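Local coordinates for protein putative xanthine dehydrogenase YAGS fad-binding subunit (Escherichia coli, PDB 5G5G) that probably serves as the molybdenum subunit of a periplasmic aldehyde oxidase, holding the metal on a pterin cytosine dinucleotide where aldehydes are oxidised to acids, at residues A319-E324 with P352-G357; G438-L443 with G694-S699; E324-G329 with A360-I365; T285-R290 with H304-G309. One frame throughout, in Å; residues are numbered along the deposited sequence. Where two conformers were deposited one is given.

From the N terminus, interaction 4 comes first and closes a short beta hairpin, pairing 285-290 with 304-309. Interaction 1 then folds the loop after the hairpin back onto the start of helix 354-372, and interaction 3 joins the continuation of that loop to the middle of the same helix; the two share Glu324 and cross along the chain. Interaction 2 follows and spans some 250 residues, bringing strand 429-441 to the turn before helix 698-710. Bonds connect the contacts: His304 to Ser323 and Gln287 to Pro356 link interactions 4 and 1, while a salt bridge from Glu354 to Arg440 links interaction 1 to interaction 2 beside the molybdenum pocket.

Interaction 1 (A319-E324 with P352-G357); sequences AVQQSE and PGEAPG
Gln321 reaches across to Glu354, its NE2 lying 3.0 Å from Glu354 OE2 in a bond of 162° at the hydrogen. OE2 accepts on its syn lone pair and lies in the plane of the glutamine amide, although amide and carboxylate planes are turned 45° apart. The two side chains get there differently: Gln321 is stretched out, with CG opposite the backbone N (chi1 167°), whereas Glu354 folds at its second torsion and swings its carboxylate back toward the loop. The other oxygen, OE1, is salt-bridged to Arg440, so the acid is gripped from both oxygens. Gln322 is curled instead of extended. Its NE2 gives one hydrogen to Ala319 O (2.9 Å) and the other to Ser323 OG (3.0 Å), which fixes the rotation of the amide and sets Gln322 OE1 3.5 Å from Gly357 CA. A side chain on Gly357 would run into that oxygen and into Ala319 O. Ala319 CA also makes a CA-H...O contact of 3.4 Å with Gly353 O. With Gly353 as N-cap and Pro352 touching the molybdenum ion, this is a loop packed on the first turn of a helix that starts at the cofactor pocket.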
loop_
_atom_site.group_PDB
_atom_site.type_symbol
_atom_site.label_atom_id
_atom_site.label_comp_id
_atom_site.label_asym_id
_atom_site.label_seq_id
_atom_site.Cartn_x
_atom_site.Cartn_y
_atom_site.Cartn_z
ATOM N N ALA C 319 22.099 -4.443 5.608
ATOM C CA ALA C 319 21.837 -3.355 6.538
ATOM C C ALA C 319 23.052 -2.679 7.211
ATOM O O ALA C 319 22.851 -1.750 7.958
ATOM C CB ALA C 319 20.854 -3.833 7.597
ATOM N N VAL C 320 24.271 -3.098 6.913
ATOM C CA VAL C 320 25.452 -2.518 7.579
ATOM C C VAL C 320 26.245 -1.659 6.630
ATOM O O VAL C 320 27.151 -0.972 7.056
ATOM C CB VAL C 320 26.338 -3.585 8.223
ATOM C CG1 VAL C 320 25.513 -4.430 9.176
ATOM C CG2 VAL C 320 26.990 -4.471 7.181
ATOM N N GLN C 321 25.928 -1.695 5.336
ATOM C CA GLN C 321 26.771 -0.975 4.370
ATOM C C GLN C 321 26.878 0.504 4.643
ATOM O O GLN C 321 27.990 1.047 4.556
ATOM C CB GLN C 321 26.348 -1.173 2.897
ATOM C CG GLN C 321 27.044 -0.156 1.946
ATOM C CD GLN C 321 26.651 -0.306 0.475
ATOM O OE1 GLN C 321 27.436 -0.807 -0.347
ATOM N NE2 GLN C 321 25.437 0.138 0.140
ATOM N N GLN C 322 25.778 1.190 4.965
ATOM C CA GLN C 322 25.853 2.624 5.176
ATOM C C GLN C 322 26.763 2.975 6.317
ATOM O O GLN C 322 27.375 4.055 6.316
ATOM C CB GLN C 322 24.509 3.301 5.457
ATOM C CG GLN C 322 23.927 3.106 6.838
ATOM C CD GLN C 322 23.333 1.723 7.012
ATOM O OE1 GLN C 322 22.406 1.367 6.278
ATOM N NE2 GLN C 322 23.808 0.973 7.999
ATOM N N SER C 323 26.884 2.068 7.263
ATOM C CA SER C 323 27.722 2.335 8.423
ATOM C C SER C 323 29.210 2.340 8.083
ATOM O O SER C 323 30.044 2.752 8.933
ATOM C CB SER C 323 27.418 1.327 9.536
ATOM O OG SER C 323 26.069 1.453 9.912
ATOM N N GLU C 324 29.558 1.835 6.900
ATOM C CA GLU C 324 30.919 1.845 6.426
ATOM C C GLU C 324 31.311 3.193 5.871
ATOM O O GLU C 324 32.512 3.445 5.703
ATOM C CB GLU C 324 31.160 0.784 5.333
ATOM C CG GLU C 324 30.867 -0.628 5.894
ATOM C CD GLU C 324 30.780 -1.759 4.879
ATOM O OE1 GLU C 324 30.913 -1.517 3.647
ATOM O OE2 GLU C 324 30.525 -2.909 5.330
ATOM N N PRO C 352 16.904 -1.302 -0.370
ATOM C CA PRO C 352 17.291 -2.508 0.341
ATOM C C PRO C 352 18.585 -2.257 1.101
ATOM O O PRO C 352 19.517 -1.618 0.561
ATOM C CB PRO C 352 17.539 -3.545 -0.766
ATOM C CG PRO C 352 17.468 -2.798 -2.033
ATOM C CD PRO C 352 16.811 -1.504 -1.824
ATOM N N GLY C 353 18.570 -2.701 2.342
ATOM C CA GLY C 353 19.710 -2.532 3.224
ATOM C C GLY C 353 19.709 -1.183 3.914
ATOM O O GLY C 353 19.670 -1.129 5.153
ATOM N N GLU C 354 19.791 -0.068 3.163
ATOM C CA GLU C 354 19.830 1.238 3.822
ATOM C C GLU C 354 18.558 1.566 4.567
ATOM O O GLU C 354 18.596 2.158 5.645
ATOM C CB GLU C 354 20.160 2.372 2.824
ATOM C CG GLU C 354 21.648 2.637 2.703
ATOM C CD GLU C 354 22.387 1.673 1.821
ATOM O OE1 GLU C 354 21.786 0.817 1.148
ATOM O OE2 GLU C 354 23.627 1.792 1.804
ATOM N N ALA C 355 17.396 1.176 4.050
ATOM C CA ALA C 355 16.180 1.559 4.795
ATOM C C ALA C 355 16.218 0.980 6.246
ATOM O O ALA C 355 16.156 1.726 7.211
ATOM C CB ALA C 355 14.915 1.167 4.029
ATOM N N PRO C 356 16.375 -0.348 6.416
ATOM C CA PRO C 356 16.449 -0.871 7.790
ATOM C C PRO C 356 17.744 -0.545 8.507
ATOM O O PRO C 356 17.740 -0.334 9.749
ATOM C CB PRO C 356 16.227 -2.386 7.613
ATOM C CG PRO C 356 16.736 -2.672 6.211
ATOM C CD PRO C 356 16.353 -1.448 5.416
ATOM N N GLY C 357 18.850 -0.429 7.783
ATOM C CA GLY C 357 20.114 -0.080 8.436
ATOM C C GLY C 357 20.056 1.273 9.096
ATOM O O GLY C 357 20.520 1.435 10.225
#

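Interaction 2 (G438-L443 with G694-S699); sequences GFRNNL and GLCGVS
Gly438 and Gly697 bring their CA atoms to 4.5 Å where the end of strand 429-441 meets the turn leading into helix 698-710, for which Gly697 is the N-cap. The approach is closest between Gly438 CA and Cys696 O, 3.1 Å apart, and a side chain on Gly438 would collide with that carbonyl. Gly697 is equally constrained: with a positive phi of 89°, a CB would press on the carbonyl oxygen of the preceding residue and sit tightly against Gly438 N.

Cys696 provides the side chain that fills the junction. With chi1 at -67° the sulfur stands opposite the carbonyl carbon of its own residue and is carried along the strand, so that Cys696 SG lies 3.5 Å from Phe439 O and 4.2 Å from Arg440 CB. Cys696 also touches Glu354 and Leu358 of helix 354-372. The Phe439 ring leaves the strand in the other direction, away from the turn. Arg440 meets the sulfur only with the base of its side chain. A bend at its second torsion (69°) then leads the guanidinium away to Glu354 OE1 and Pro352 O through NH1, and to Glu692 OE1 through NH2. The two carboxylates and the carbonyl hold the group in a definite orientation, its side chain about 5 Å from the molybdenum ion. The contact lies in the second shell of the molybdenum site: Arg440, which meets Cys696 here by its base, bonds Pro352 and Glu692, and these do line that pocket.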
loop_
_atom_site.group_PDB
_atom_site.type_symbol
_atom_site.label_atom_id
_atom_site.label_comp_id
_atom_site.label_asym_id
_atom_site.label_seq_id
_atom_site.Cartn_x
_atom_site.Cartn_y
_atom_site.Cartn_z
ATOM N N GLY C 438 19.870 10.611 5.889
ATOM C CA GLY C 438 19.730 9.654 4.837
ATOM C C GLY C 438 20.983 9.553 3.979
ATOM O O GLY C 438 21.743 10.495 3.844
ATOM N N PHE C 439 21.171 8.388 3.394
ATOM C CA PHE C 439 22.348 8.018 2.642
ATOM C C PHE C 439 21.949 6.917 1.694
ATOM O O PHE C 439 21.303 5.948 2.114
ATOM C CB PHE C 439 23.417 7.492 3.594
ATOM C CG PHE C 439 24.650 6.958 2.894
ATOM C CD1 PHE C 439 25.626 7.842 2.485
ATOM C CD2 PHE C 439 24.745 5.601 2.518
ATOM C CE1 PHE C 439 26.753 7.386 1.793
ATOM C CE2 PHE C 439 25.839 5.129 1.781
ATOM C CZ PHE C 439 26.841 6.044 1.441
ATOM N N ARG C 440 22.408 7.012 0.448
ATOM C CA ARG C 440 22.178 5.950 -0.565
ATOM C C ARG C 440 23.181 6.126 -1.665
ATOM O O ARG C 440 23.381 7.246 -2.139
ATOM C CB ARG C 440 20.764 6.024 -1.111
ATOM C CG ARG C 440 20.354 4.892 -2.039
ATOM C CD ARG C 440 20.204 3.542 -1.354
ATOM N NE ARG C 440 19.840 2.547 -2.342
ATOM C CZ ARG C 440 19.800 1.229 -2.147
ATOM N NH1 ARG C 440 20.148 0.699 -0.972
ATOM N NH2 ARG C 440 19.412 0.423 -3.134
ATOM N N ASN C 441 23.853 5.058 -2.043
ATOM C CA ASN C 441 24.835 5.156 -3.092
ATOM C C ASN C 441 24.223 5.522 -4.475
ATOM O O ASN C 441 23.018 5.331 -4.717
ATOM C CB ASN C 441 25.666 3.881 -3.172
ATOM C CG ASN C 441 26.675 3.773 -2.030
ATOM O OD1 ASN C 441 27.215 4.774 -1.576
ATOM N ND2 ASN C 441 26.959 2.565 -1.598
ATOM N N ASN C 442 25.088 6.054 -5.330
ATOM C CA ASN C 442 24.746 6.319 -6.703
ATOM C C ASN C 442 25.426 5.261 -7.550
ATOM O O ASN C 442 26.635 5.140 -7.499
ATOM C CB ASN C 442 25.215 7.696 -7.124
ATOM C CG ASN C 442 24.849 8.017 -8.536
ATOM O OD1 ASN C 442 23.681 8.051 -8.861
ATOM N ND2 ASN C 442 25.846 8.258 -9.386
ATOM N N LEU C 443 24.660 4.516 -8.339
ATOM C CA LEU C 443 25.157 3.366 -9.099
ATOM C C LEU C 443 25.021 3.626 -10.604
ATOM O O LEU C 443 24.120 4.313 -11.026
ATOM C CB LEU C 443 24.346 2.117 -8.734
ATOM C CG LEU C 443 24.318 1.725 -7.251
ATOM C CD1 LEU C 443 23.388 0.508 -7.052
ATOM C CD2 LEU C 443 25.713 1.437 -6.699
ATOM N N GLY C 694 15.101 9.066 -0.795
ATOM C CA GLY C 694 14.013 9.733 -0.123
ATOM C C GLY C 694 13.512 9.019 1.074
ATOM O O GLY C 694 12.947 9.658 1.973
ATOM N N LEU C 695 13.564 7.685 1.040
ATOM C CA LEU C 695 13.128 6.862 2.168
ATOM C C LEU C 695 14.142 6.745 3.331
ATOM O O LEU C 695 13.789 6.513 4.468
ATOM C CB LEU C 695 12.809 5.453 1.647
ATOM C CG LEU C 695 12.340 4.412 2.624
ATOM C CD1 LEU C 695 11.073 4.868 3.310
ATOM C CD2 LEU C 695 12.069 3.079 1.941
ATOM N N CYS C 696 15.409 6.827 2.978
ATOM C CA CYS C 696 16.523 6.559 3.859
ATOM C C CYS C 696 16.589 7.551 4.990
ATOM O O CYS C 696 16.721 8.765 4.742
ATOM C CB CYS C 696 17.795 6.620 3.057
ATOM S SG CYS C 696 17.906 5.256 1.818
ATOM N N GLY C 697 16.492 7.046 6.225
ATOM C CA GLY C 697 16.462 7.902 7.395
ATOM C C GLY C 697 15.103 8.406 7.881
ATOM O O GLY C 697 14.993 8.887 9.005
ATOM N N VAL C 698 14.052 8.259 7.083
ATOM C CA VAL C 698 12.764 8.826 7.450
ATOM C C VAL C 698 12.218 8.195 8.738
ATOM O O VAL C 698 11.774 8.899 9.656
ATOM C CB VAL C 698 11.699 8.652 6.318
ATOM C CG1 VAL C 698 10.305 9.019 6.805
ATOM C CG2 VAL C 698 12.082 9.519 5.091
ATOM N N SER C 699 12.221 6.877 8.782
ATOM C CA SER C 699 11.588 6.183 9.896
ATOM C C SER C 699 12.311 6.500 11.210
ATOM O O SER C 699 11.681 6.640 12.256
ATOM C CB SER C 699 11.581 4.665 9.650
ATOM O OG SER C 699 10.821 4.405 8.488
#

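Interaction 3 (E324-G329 with A360-I365)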
loop_
_atom_site.group_PDB
_atom_site.type_symbol
_atom_site.label_atom_id
_atom_site.label_comp_id
_atom_site.label_asym_id
_atom_site.label_seq_id
_atom_site.Cartn_x
_atom_site.Cartn_y
_atom_site.Cartn_z
ATOM N N GLU C 324 29.558 1.835 6.900
ATOM C CA GLU C 324 30.919 1.845 6.426
ATOM C C GLU C 324 31.311 3.193 5.871
ATOM O O GLU C 324 32.512 3.445 5.703
ATOM C CB GLU C 324 31.160 0.784 5.333
ATOM C CG GLU C 324 30.867 -0.628 5.894
ATOM C CD GLU C 324 30.780 -1.759 4.879
ATOM O OE1 GLU C 324 30.913 -1.517 3.647
ATOM O OE2 GLU C 324 30.525 -2.909 5.330
ATOM N N LEU C 325 30.348 4.039 5.558
ATOM C CA LEU C 325 30.614 5.292 4.796
ATOM C C LEU C 325 30.035 6.557 5.413
ATOM O O LEU C 325 30.497 7.668 5.100
ATOM C CB LEU C 325 30.008 5.166 3.368
ATOM C CG LEU C 325 30.758 4.208 2.477
ATOM C CD1 LEU C 325 29.968 3.895 1.201
ATOM C CD2 LEU C 325 32.138 4.706 2.123
ATOM N N LEU C 326 29.014 6.436 6.247
ATOM C CA LEU C 326 28.294 7.627 6.642
ATOM C C LEU C 326 29.059 8.487 7.649
ATOM O O LEU C 326 29.117 9.680 7.448
ATOM C CB LEU C 326 26.887 7.288 7.152
ATOM C CG LEU C 326 25.897 8.461 7.397
ATOM C CD1 LEU C 326 25.814 9.418 6.222
ATOM C CD2 LEU C 326 24.503 7.916 7.687
ATOM N N TYR C 327 29.647 7.915 8.705
ATOM C CA TYR C 327 30.269 8.735 9.729
ATOM C C TYR C 327 31.753 8.419 9.853
ATOM O O TYR C 327 32.173 7.321 9.540
ATOM C CB TYR C 327 29.585 8.581 11.077
ATOM C CG TYR C 327 28.130 8.943 11.002
ATOM C CD1 TYR C 327 27.759 10.230 10.810
ATOM C CD2 TYR C 327 27.150 7.967 11.126
ATOM C CE1 TYR C 327 26.412 10.599 10.718
ATOM C CE2 TYR C 327 25.779 8.322 11.072
ATOM C CZ TYR C 327 25.424 9.634 10.867
ATOM O OH TYR C 327 24.106 10.023 10.760
ATOM N N ALA C 328 32.538 9.433 10.234
ATOM C CA ALA C 328 33.928 9.245 10.527
ATOM C C ALA C 328 34.104 8.290 11.723
ATOM O O ALA C 328 33.163 8.072 12.523
ATOM C CB ALA C 328 34.618 10.568 10.819
ATOM N N GLY C 329 35.297 7.715 11.789
ATOM C CA GLY C 329 35.715 6.828 12.893
ATOM C C GLY C 329 36.842 5.947 12.413
ATOM O O GLY C 329 36.660 5.237 11.417
ATOM N N ALA C 360 17.961 1.603 12.278
ATOM C CA ALA C 360 18.779 1.322 13.462
ATOM C C ALA C 360 19.861 2.391 13.717
ATOM O O ALA C 360 19.918 2.932 14.826
ATOM C CB ALA C 360 19.398 -0.051 13.360
ATOM N N LEU C 361 20.756 2.623 12.746
ATOM C CA LEU C 361 21.878 3.487 12.969
ATOM C C LEU C 361 21.478 4.886 13.440
ATOM O O LEU C 361 22.138 5.464 14.338
ATOM C CB LEU C 361 22.768 3.588 11.696
ATOM C CG LEU C 361 23.900 4.589 11.715
ATOM C CD1 LEU C 361 24.905 4.160 12.802
ATOM C CD2 LEU C 361 24.556 4.612 10.351
ATOM N N GLU C 362 20.424 5.442 12.837
ATOM C CA GLU C 362 20.032 6.834 13.117
ATOM C C GLU C 362 19.309 7.016 14.458
ATOM O O GLU C 362 19.329 8.104 15.020
ATOM C CB GLU C 362 19.233 7.401 11.927
ATOM C CG GLU C 362 20.097 7.471 10.684
ATOM C CD GLU C 362 21.290 8.422 10.849
ATOM O OE1 GLU C 362 21.048 9.618 11.146
ATOM O OE2 GLU C 362 22.484 7.983 10.658
ATOM N N ILE C 363 18.795 5.929 15.025
ATOM C CA ILE C 363 18.406 5.967 16.474
ATOM C C ILE C 363 19.665 5.904 17.331
ATOM O O ILE C 363 19.783 6.660 18.286
ATOM C CB ILE C 363 17.426 4.837 16.896
ATOM C CG1 ILE C 363 16.134 4.912 16.091
ATOM C CG2 ILE C 363 17.160 4.895 18.382
ATOM C CD1 ILE C 363 15.133 3.774 16.335
ATOM N N ALA C 364 20.577 4.978 17.037
ATOM C CA ALA C 364 21.820 4.817 17.798
ATOM C C ALA C 364 22.605 6.111 17.869
ATOM O O ALA C 364 23.096 6.504 18.932
ATOM C CB ALA C 364 22.687 3.661 17.257
ATOM N N ILE C 365 22.664 6.838 16.746
ATOM C CA ILE C 365 23.367 8.110 16.726
ATOM C C ILE C 365 22.643 9.120 17.636
ATOM O O ILE C 365 23.296 9.874 18.356
ATOM C CB ILE C 365 23.465 8.627 15.259
ATOM C CG1 ILE C 365 24.457 7.769 14.412
ATOM C CG2 ILE C 365 23.880 10.105 15.175
ATOM C CD1 ILE C 365 25.894 7.789 14.841
#
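Tyr327 and Ile365 form the apolar centre, with Tyr327 CE2 3.6 Å from Ile365 CG1. Tyr327 CE2 also lies 4.0 Å from Leu361 CD2, a methyl that comes in at the ring edge from one helical turn before Ile365. Leu326 closes one face of the tyrosine: its CG sits above the plane, displaced toward the rim, and Leu326 CD2 extends to 4.2 Å from Leu361 CD2. Loop and helix are thus held by side chains alone, the nearest CA pair, Tyr327 CA and Ile365 CA, lying 9.8 Å apart.

Outward from this patch, Leu326 CD2 touches Glu362 OE2 at 3.6 Å, and the polar edge begins. Tyr327 OH donates to Glu362 OE2 over 2.6 Å, on the syn lone pair, with ring and carboxylate only 23° from coplanar. Glu362 does not start out facing the loop; a bend at its second torsion (chi2 -63°) brings the acid round to the hydroxyl. Its OE1 is taken by a salt bridge from Arg380 and by the backbone N of Ala437. Replacing Tyr327 by an alanine would probably leave Glu362 OE2 without its hydroxyl and open a gap beside Ile365 and Leu361. Surrounded by phenol, arginine and amide donors, the buried carboxylate is likely to stay ionised, so a charged group is accommodated directly against an aliphatic patch.

Interaction 4 (T285-R290 with H304-G309)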
loop_
_atom_site.group_PDB
_atom_site.type_symbol
_atom_site.label_atom_id
_atom_site.label_comp_id
_atom_site.label_asym_id
_atom_site.label_seq_id
_atom_site.Cartn_x
_atom_site.Cartn_y
_atom_site.Cartn_z
ATOM N N THR C 285 15.047 -7.616 10.073
ATOM C CA THR C 285 16.418 -7.560 10.557
ATOM C C THR C 285 16.486 -7.557 12.090
ATOM O O THR C 285 15.571 -7.161 12.781
ATOM C CB THR C 285 17.246 -6.341 10.018
ATOM O OG1 THR C 285 16.756 -5.123 10.619
ATOM C CG2 THR C 285 17.150 -6.247 8.478
ATOM N N LEU C 286 17.647 -7.946 12.596
ATOM C CA LEU C 286 17.982 -7.872 14.020
ATOM C C LEU C 286 19.417 -7.300 14.013
ATOM O O LEU C 286 20.325 -7.928 13.472
ATOM C CB LEU C 286 17.868 -9.251 14.660
ATOM C CG LEU C 286 18.055 -9.387 16.166
ATOM C CD1 LEU C 286 17.517 -10.739 16.619
ATOM C CD2 LEU C 286 19.509 -9.229 16.594
ATOM N N GLN C 287 19.591 -6.103 14.531
ATOM C CA GLN C 287 20.837 -5.363 14.347
ATOM C C GLN C 287 21.467 -4.991 15.686
ATOM O O GLN C 287 20.759 -4.538 16.597
ATOM C CB GLN C 287 20.591 -4.102 13.562
ATOM C CG GLN C 287 19.944 -4.343 12.192
ATOM C CD GLN C 287 19.738 -3.069 11.440
ATOM O OE1 GLN C 287 20.664 -2.278 11.217
ATOM N NE2 GLN C 287 18.547 -2.886 10.980
ATOM N N HIS C 288 22.777 -5.126 15.766
ATOM C CA HIS C 288 23.514 -4.810 16.996
ATOM C C HIS C 288 24.527 -3.709 16.675
ATOM O O HIS C 288 25.412 -3.913 15.834
ATOM C CB HIS C 288 24.180 -6.080 17.509
ATOM C CG HIS C 288 24.824 -5.922 18.843
ATOM N ND1 HIS C 288 25.848 -6.737 19.271
ATOM C CD2 HIS C 288 24.607 -5.035 19.836
ATOM C CE1 HIS C 288 26.220 -6.366 20.492
ATOM N NE2 HIS C 288 25.476 -5.334 20.856
ATOM N N LEU C 289 24.396 -2.562 17.350
ATOM C CA LEU C 289 25.225 -1.385 17.111
ATOM C C LEU C 289 25.977 -1.020 18.379
ATOM O O LEU C 289 25.361 -0.863 19.449
ATOM C CB LEU C 289 24.353 -0.216 16.679
ATOM C CG LEU C 289 24.084 -0.214 15.181
ATOM C CD1 LEU C 289 22.864 0.627 14.849
ATOM C CD2 LEU C 289 25.274 0.332 14.424
ATOM N N ARG C 290 27.296 -0.892 18.249
ATOM C CA ARG C 290 28.155 -0.480 19.353
ATOM C C ARG C 290 28.968 0.706 18.810
ATOM O O ARG C 290 29.743 0.544 17.843
ATOM C CB ARG C 290 29.044 -1.616 19.807
ATOM C CG ARG C 290 28.247 -2.862 20.204
ATOM C CD ARG C 290 29.179 -4.043 20.291
ATOM N NE ARG C 290 29.909 -3.978 21.502
ATOM C CZ ARG C 290 31.059 -4.634 21.763
ATOM N NH1 ARG C 290 31.662 -5.415 20.832
ATOM N NH2 ARG C 290 31.615 -4.512 22.967
ATOM N N HIS C 304 28.752 -2.509 13.556
ATOM C CA HIS C 304 27.350 -2.738 13.175
ATOM C C HIS C 304 27.266 -4.163 12.624
ATOM O O HIS C 304 27.956 -4.510 11.646
ATOM C CB HIS C 304 26.929 -1.723 12.143
ATOM C CG HIS C 304 25.461 -1.686 11.850
ATOM N ND1 HIS C 304 24.909 -0.678 11.095
ATOM C CD2 HIS C 304 24.448 -2.513 12.184
ATOM C CE1 HIS C 304 23.606 -0.878 10.994
ATOM N NE2 HIS C 304 23.304 -1.998 11.626
ATOM N N GLU C 305 26.492 -5.001 13.298
ATOM C CA GLU C 305 26.224 -6.361 12.789
ATOM C C GLU C 305 24.725 -6.477 12.558
ATOM O O GLU C 305 23.944 -5.915 13.307
ATOM C CB GLU C 305 26.727 -7.422 13.741
ATOM C CG GLU C 305 28.230 -7.410 13.887
ATOM C CD GLU C 305 28.784 -8.533 14.721
ATOM O OE1 GLU C 305 28.071 -9.081 15.578
ATOM O OE2 GLU C 305 29.966 -8.887 14.496
ATOM N N SER C 306 24.342 -7.156 11.496
ATOM C CA SER C 306 22.940 -7.382 11.185
ATOM C C SER C 306 22.659 -8.816 10.806
ATOM O O SER C 306 23.432 -9.443 10.056
ATOM C CB SER C 306 22.516 -6.463 10.047
ATOM O OG SER C 306 21.104 -6.533 9.860
ATOM N N TRP C 307 21.587 -9.335 11.377
ATOM C CA TRP C 307 21.061 -10.665 11.059
ATOM C C TRP C 307 19.774 -10.501 10.248
ATOM O O TRP C 307 18.924 -9.682 10.569
ATOM C CB TRP C 307 20.722 -11.407 12.350
ATOM C CG TRP C 307 21.863 -12.033 13.037
ATOM C CD1 TRP C 307 22.193 -13.339 13.035
ATOM C CD2 TRP C 307 22.809 -11.375 13.908
ATOM N NE1 TRP C 307 23.344 -13.537 13.813
ATOM C CE2 TRP C 307 23.706 -12.345 14.369
ATOM C CE3 TRP C 307 22.993 -10.042 14.303
ATOM C CZ2 TRP C 307 24.809 -12.019 15.230
ATOM C CZ3 TRP C 307 24.075 -9.713 15.128
ATOM C CH2 TRP C 307 24.960 -10.687 15.566
ATOM N N SER C 308 19.631 -11.305 9.210
ATOM C CA SER C 308 18.379 -11.438 8.456
ATOM C C SER C 308 18.341 -12.892 7.999
ATOM O O SER C 308 19.359 -13.607 8.103
ATOM C CB SER C 308 18.318 -10.477 7.236
ATOM O OG SER C 308 19.241 -10.887 6.200
ATOM N N GLY C 309 17.209 -13.312 7.497
ATOM C CA GLY C 309 17.053 -14.672 7.041
ATOM C C GLY C 309 16.445 -14.782 5.658
ATOM O O GLY C 309 15.822 -13.837 5.153
HETATM O O HOH W 1 27.834 -7.149 17.617
#
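A beta hairpin, strands 285-293 and 299-310, pairs Leu286 with Trp307 and His288 with Glu305 as antiparallel hydrogen-bonded pairs. Trp307 N binds Leu286 O at 2.8 Å and Leu286 N returns to Trp307 O at 3.0 Å; His288 N to Glu305 O (2.8 Å) and its return bond repeat the pattern. On one face Leu286 CD2 packs 4.2 Å from Trp307 CE3, at a tryptophan whose indole N is bonded to Val150 O. The other face carries the more particular arrangement. His304 NE2 donates to Gln287 OE1 at 2.7 Å, in the carbonyl plane and on a lone pair, with ring and amide only 5° from coplanar. The extended Gln287 has its NE2 on Thr285 OG1 (2.9 Å) and on Pro356 O, so its amide cannot readily flip. In one of its two conformers Leu289 lays CD2 over the His304 face, 3.6 Å from the ring centroid. With a leucine in place of His304, Gln287 OE1 and Ser323 OG would probably each lose a bonding partner. Strands 174-182 and 331-340 flank the hairpin, and helix 354-372 lies across the face of Gln287 and Leu289, touching them through Ala360.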